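Local coordinates for chitin-binding type-4 domain-containing protein (PDB 6T5Z) that probably cleaves crystalline chitin by oxidation, as a copper-dependent lytic polysaccharide monooxygenase of family AA10, at residues Gly26-Glu31 with Gly57-Leu62; Pro46-Ile51 with Pro109-Gln114. All coordinates share one frame; numbering follows the deposited sequence.

Overall arrangement
Both contacts join loops outside the strands of this single LPMO_10 domain, and their segments alternate along the chain: 26-31, 46-51, 57-62, then 109-114. The first three belong to the long region from helix 10-14 to strand 73-76, interrupted only by the short strand 36-38; the fourth lies between strands 92-99 and 121-126. Interaction 1 packs two 3-10 turns beside helix 10-14, with the E31 side chain about 7 Å from that of H1, and folds the long region back on itself. Interaction 2 fastens that region to the 109-114 loop, away from the annotated copper site. Their centres are about 17 Å apart and their nearest atoms about 6 Å, so the two do not touch.

Interaction 1: Gly26-Glu31 with Gly57-Leu62; sequences GLVKYE and GHFGAL. With CU (copper (II) ion), chain E.
V28 and F59 bring two 3-10 turns together in the long loop region of the AA10 fold, next to helix 10-14 and near the side of the molecule that carries the copper ligand H1. V28 makes the central apolar contact: its CG2 lies 3.3 Å from CD1 of F59, a tight approach, and 3.6 Å from CD1 of L62. With CG2 beside the backbone N and CG1 anti to it (chi1 168°), the two methyls divide the work, CG1 also meeting the L62 methyls. A11 and C14 of helix 10-14 cover V28 as well, which builds the pair into the core. The F59 ring has other neighbours: CD2 of the adjacent H58 sits over one face, while CB of L27 and OE2 of E31 come in at the edge, OE2 standing 3.3 Å from CZ. The E31 carboxylate plane is turned 67° from that ring. L27 places CD2 over the face of the H58 imidazole in a CH-pi contact, 3.7 Å from the ring centroid and 14° off its normal. Through ND1 the same imidazole binds a copper ion at 2.1 Å, separate from the one held by H1 and H90.

Interaction 2: Pro46-Ile51 with Pro109-Gln114; sequences PEDGHI and PLTREQ
The type II beta turn E47-H50 brings its backbone against the 109-114 loop, where G49 N donates to L110 O at 2.8 Å. G49 takes the positive phi of the turn (80°), and its CA packs against CB of P109. Most of the remaining grip comes from R112. Its chain runs extended from CG to NE, and a chi4 of 76° then turns the guanidinium so that both terminal nitrogens reach P46 O: NH2 at 2.7 Å and NH1 at 2.9 Å. That oxygen lies in the guanidinium plane, but only NH1 lies in the carbonyl plane; NH2 is well above it. NH1 also makes a salt bridge to D48 OD1 at 2.8 Å, and the R112 backbone N donates to the same oxygen at 2.9 Å. These two donors meet OD1 from opposite faces of the carboxylate, whose plane is 50° from the guanidinium. D48 OD2 accepts from a water that in turn accepts from E113 N. D48 CG also packs 3.6 Å from T111 CB, and CD1 of I51 rests 3.8 Å from both L110 O and T111 CA. Outside the two segments, P42 O and A44 O accept from R112 NE and NH2, so the guanidinium is fixed on several sides by one loop. T111 OG1 accepts from Q114 N, an ST motif across the bend of residues 111-114. An arginine-aspartate salt bridge and an end-on arginine grip on a carbonyl thus link two inter-strand loops of the LPMO beta-sandwich.

Interaction 1: Gly26-Glu31 with Gly57-Leu62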
loop_
_atom_site.group_PDB
_atom_site.type_symbol
_atom_site.label_atom_id
_atom_site.label_comp_id
_atom_site.label_asym_id
_atom_site.label_seq_id
_atom_site.Cartn_x
_atom_site.Cartn_y
_atom_site.Cartn_z
ATOM N N GLY A 26 0.509 8.947 -14.618
ATOM C CA GLY A 26 1.002 8.107 -15.694
ATOM C C GLY A 26 0.153 6.857 -15.864
ATOM O O GLY A 26 -1.051 6.842 -15.592
ATOM N N LEU A 27 0.817 5.775 -16.281
ATOM C CA LEU A 27 0.109 4.537 -16.595
ATOM C C LEU A 27 -0.599 3.935 -15.385
ATOM O O LEU A 27 -1.556 3.179 -15.576
ATOM C CB LEU A 27 1.084 3.509 -17.177
ATOM C CG LEU A 27 0.446 2.257 -17.767
ATOM C CD1 LEU A 27 -0.428 2.595 -18.970
ATOM C CD2 LEU A 27 1.529 1.258 -18.150
ATOM N N VAL A 28 -0.163 4.265 -14.159
ATOM C CA VAL A 28 -0.808 3.764 -12.936
ATOM C C VAL A 28 -2.322 3.886 -13.035
ATOM O O VAL A 28 -3.072 2.973 -12.654
ATOM C CB VAL A 28 -0.286 4.533 -11.706
ATOM C CG1 VAL A 28 -1.140 4.242 -10.498
ATOM C CG2 VAL A 28 1.140 4.186 -11.417
ATOM N N LYS A 29 -2.785 5.030 -13.539
ATOM C CA LYS A 29 -4.209 5.306 -13.683
ATOM C C LYS A 29 -4.956 4.142 -14.316
ATOM O O LYS A 29 -6.088 3.833 -13.926
ATOM C CB LYS A 29 -4.397 6.566 -14.524
ATOM C CG LYS A 29 -5.832 6.809 -14.889
ATOM C CD LYS A 29 -5.996 8.134 -15.596
ATOM C CE LYS A 29 -7.413 8.316 -16.087
ATOM N NZ LYS A 29 -7.542 9.606 -16.838
ATOM N N TYR A 30 -4.329 3.463 -15.281
ATOM C CA TYR A 30 -5.025 2.474 -16.088
ATOM C C TYR A 30 -4.764 1.041 -15.646
ATOM O O TYR A 30 -5.396 0.122 -16.175
ATOM C CB TYR A 30 -4.635 2.649 -17.554
ATOM C CG TYR A 30 -4.941 4.049 -18.020
ATOM C CD1 TYR A 30 -6.244 4.449 -18.231
ATOM C CD2 TYR A 30 -3.933 4.994 -18.182
ATOM C CE1 TYR A 30 -6.541 5.742 -18.628
ATOM C CE2 TYR A 30 -4.218 6.293 -18.573
ATOM C CZ TYR A 30 -5.530 6.651 -18.801
ATOM O OH TYR A 30 -5.858 7.937 -19.189
ATOM N N GLU A 31 -3.871 0.822 -14.688
ATOM C CA GLU A 31 -3.644 -0.523 -14.146
ATOM C C GLU A 31 -3.129 -0.444 -12.714
ATOM O O GLU A 31 -2.010 -0.877 -12.399
ATOM C CB GLU A 31 -2.702 -1.303 -15.046
ATOM C CG GLU A 31 -1.539 -0.523 -15.512
ATOM C CD GLU A 31 -0.781 -1.283 -16.552
ATOM O OE1 GLU A 31 -1.445 -1.859 -17.440
ATOM O OE2 GLU A 31 0.465 -1.339 -16.463
ATOM N N GLY A 57 9.451 1.330 -13.616
ATOM C CA GLY A 57 9.766 2.672 -14.087
ATOM C C GLY A 57 8.553 3.486 -14.502
ATOM O O GLY A 57 8.441 4.671 -14.164
ATOM N N HIS A 58 7.623 2.871 -15.243
ATOM C CA HIS A 58 6.522 3.679 -15.753
ATOM C C HIS A 58 5.427 3.913 -14.716
ATOM O O HIS A 58 4.434 4.580 -15.025
ATOM C CB HIS A 58 5.952 3.086 -17.056
ATOM C CG HIS A 58 5.436 1.677 -16.955
ATOM N ND1 HIS A 58 5.288 0.872 -18.063
ATOM C CD2 HIS A 58 4.998 0.948 -15.902
ATOM C CE1 HIS A 58 4.794 -0.298 -17.698
ATOM N NE2 HIS A 58 4.608 -0.278 -16.390
ATOM N N PHE A 59 5.610 3.427 -13.488
ATOM C CA PHE A 59 4.784 3.804 -12.351
ATOM C C PHE A 59 5.492 4.793 -11.424
ATOM O O PHE A 59 4.998 5.058 -10.326
ATOM C CB PHE A 59 4.363 2.561 -11.558
ATOM C CG PHE A 59 3.565 1.544 -12.355
ATOM C CD1 PHE A 59 2.676 1.923 -13.345
ATOM C CD2 PHE A 59 3.717 0.190 -12.088
ATOM C CE1 PHE A 59 1.944 0.977 -14.042
ATOM C CE2 PHE A 59 2.977 -0.771 -12.786
ATOM C CZ PHE A 59 2.101 -0.380 -13.765
ATOM N N GLY A 60 6.619 5.357 -11.860
ATOM C CA GLY A 60 7.460 6.213 -11.039
ATOM C C GLY A 60 6.818 7.503 -10.560
ATOM O O GLY A 60 7.304 8.093 -9.589
ATOM N N ALA A 61 5.733 7.953 -11.203
ATOM C CA ALA A 61 5.029 9.124 -10.673
ATOM C C ALA A 61 4.630 8.923 -9.216
ATOM O O ALA A 61 4.585 9.887 -8.447
ATOM C CB ALA A 61 3.794 9.437 -11.516
ATOM N N LEU A 62 4.351 7.684 -8.817
ATOM C CA LEU A 62 3.939 7.426 -7.445
ATOM C C LEU A 62 5.056 7.663 -6.437
ATOM O O LEU A 62 4.778 7.745 -5.238
ATOM C CB LEU A 62 3.437 5.986 -7.295
ATOM C CG LEU A 62 2.216 5.618 -8.135
ATOM C CD1 LEU A 62 1.794 4.179 -7.858
ATOM C CD2 LEU A 62 1.069 6.582 -7.856
HETATM CU CU CU E . 5.982 1.655 -19.914
#

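Interaction 2: Pro46-Ile51 with Pro109-Gln114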
loop_
_atom_site.group_PDB
_atom_site.type_symbol
_atom_site.label_atom_id
_atom_site.label_comp_id
_atom_site.label_asym_id
_atom_site.label_seq_id
_atom_site.Cartn_x
_atom_site.Cartn_y
_atom_site.Cartn_z
ATOM N N PRO A 46 11.081 -3.942 -3.526
ATOM C CA PRO A 46 11.366 -2.676 -4.218
ATOM C C PRO A 46 12.396 -1.837 -3.475
ATOM O O PRO A 46 12.363 -1.719 -2.248
ATOM C CB PRO A 46 9.997 -1.982 -4.250
ATOM C CG PRO A 46 9.010 -3.091 -4.196
ATOM C CD PRO A 46 9.640 -4.127 -3.284
ATOM N N GLU A 47 13.311 -1.244 -4.233
ATOM C CA GLU A 47 14.377 -0.478 -3.604
ATOM C C GLU A 47 13.853 0.829 -3.003
ATOM O O GLU A 47 12.788 1.342 -3.367
ATOM C CB GLU A 47 15.495 -0.187 -4.602
ATOM C CG GLU A 47 15.119 0.753 -5.717
ATOM C CD GLU A 47 16.301 1.072 -6.617
ATOM O OE1 GLU A 47 17.448 0.735 -6.242
ATOM O OE2 GLU A 47 16.086 1.653 -7.699
ATOM N N ASP A 48 14.621 1.343 -2.038
ATOM C CA ASP A 48 14.344 2.630 -1.415
ATOM C C ASP A 48 14.095 3.686 -2.487
ATOM O O ASP A 48 14.749 3.690 -3.530
ATOM C CB ASP A 48 15.524 3.059 -0.531
ATOM C CG ASP A 48 15.573 2.313 0.806
ATOM O OD1 ASP A 48 14.583 1.633 1.161
ATOM O OD2 ASP A 48 16.599 2.445 1.511
ATOM N N GLY A 49 13.142 4.578 -2.225
ATOM C CA GLY A 49 12.788 5.615 -3.182
ATOM C C GLY A 49 11.878 5.167 -4.305
ATOM O O GLY A 49 11.379 6.023 -5.058
ATOM N N HIS A 50 11.642 3.863 -4.439
ATOM C CA HIS A 50 10.802 3.285 -5.481
ATOM C C HIS A 50 9.858 2.252 -4.884
ATOM O O HIS A 50 9.478 1.278 -5.543
ATOM C CB HIS A 50 11.655 2.671 -6.586
ATOM C CG HIS A 50 12.653 3.620 -7.171
ATOM N ND1 HIS A 50 12.358 4.447 -8.233
ATOM C CD2 HIS A 50 13.937 3.886 -6.833
ATOM C CE1 HIS A 50 13.420 5.176 -8.529
ATOM N NE2 HIS A 50 14.392 4.852 -7.697
ATOM N N ILE A 51 9.471 2.461 -3.627
ATOM C CA ILE A 51 8.556 1.540 -2.966
ATOM C C ILE A 51 7.145 1.693 -3.527
ATOM O O ILE A 51 6.489 0.705 -3.876
ATOM C CB ILE A 51 8.605 1.763 -1.446
ATOM C CG1 ILE A 51 9.975 1.330 -0.907
ATOM C CG2 ILE A 51 7.503 0.996 -0.757
ATOM C CD1 ILE A 51 10.197 1.710 0.521
ATOM N N PRO A 109 11.704 10.982 0.128
ATOM C CA PRO A 109 11.241 9.730 -0.479
ATOM C C PRO A 109 10.926 8.653 0.551
ATOM O O PRO A 109 11.507 8.599 1.640
ATOM C CB PRO A 109 12.415 9.312 -1.370
ATOM C CG PRO A 109 13.123 10.608 -1.677
ATOM C CD PRO A 109 13.000 11.420 -0.423
ATOM N N LEU A 110 9.989 7.784 0.180
ATOM C CA LEU A 110 9.690 6.609 0.982
ATOM C C LEU A 110 10.841 5.618 0.889
ATOM O O LEU A 110 11.277 5.254 -0.204
ATOM C CB LEU A 110 8.401 5.951 0.514
ATOM C CG LEU A 110 7.109 6.755 0.656
ATOM C CD1 LEU A 110 5.949 6.009 -0.019
ATOM C CD2 LEU A 110 6.812 6.992 2.134
ATOM N N THR A 111 11.324 5.181 2.044
ATOM C CA THR A 111 12.460 4.282 2.158
ATOM C C THR A 111 12.185 3.338 3.318
ATOM O O THR A 111 11.213 3.503 4.056
ATOM C CB THR A 111 13.767 5.021 2.452
ATOM O OG1 THR A 111 13.641 5.652 3.728
ATOM C CG2 THR A 111 14.071 6.085 1.405
ATOM N N ARG A 112 13.080 2.370 3.513
ATOM C CA ARG A 112 12.930 1.484 4.660
ATOM C C ARG A 112 13.106 2.248 5.962
ATOM O O ARG A 112 12.420 1.960 6.948
ATOM C CB ARG A 112 13.919 0.322 4.554
ATOM C CG ARG A 112 13.509 -0.635 3.458
ATOM C CD ARG A 112 14.675 -1.394 2.840
ATOM N NE ARG A 112 14.157 -2.403 1.917
ATOM C CZ ARG A 112 13.684 -2.136 0.701
ATOM N NH1 ARG A 112 13.668 -0.887 0.254
ATOM N NH2 ARG A 112 13.212 -3.120 -0.065
ATOM N N GLU A 113 13.979 3.257 5.968
ATOM C CA GLU A 113 14.159 4.069 7.162
ATOM C C GLU A 113 12.899 4.869 7.482
ATOM O O GLU A 113 12.643 5.169 8.654
ATOM C CB GLU A 113 15.371 4.985 6.975
ATOM C CG GLU A 113 15.836 5.696 8.225
ATOM C CD GLU A 113 15.155 7.031 8.438
ATOM O OE1 GLU A 113 14.603 7.595 7.462
ATOM O OE2 GLU A 113 15.173 7.520 9.589
ATOM N N GLN A 114 12.086 5.193 6.464
ATOM C CA GLN A 114 10.857 5.944 6.696
ATOM C C GLN A 114 9.736 5.083 7.261
ATOM O O GLN A 114 8.778 5.633 7.823
ATOM C CB GLN A 114 10.398 6.600 5.392
ATOM C CG GLN A 114 11.325 7.724 4.912
ATOM C CD GLN A 114 10.789 9.107 5.243
ATOM O OE1 GLN A 114 10.713 9.500 6.411
ATOM N NE2 GLN A 114 10.421 9.863 4.202
HETATM O O HOH W 1 16.383 3.178 4.088
#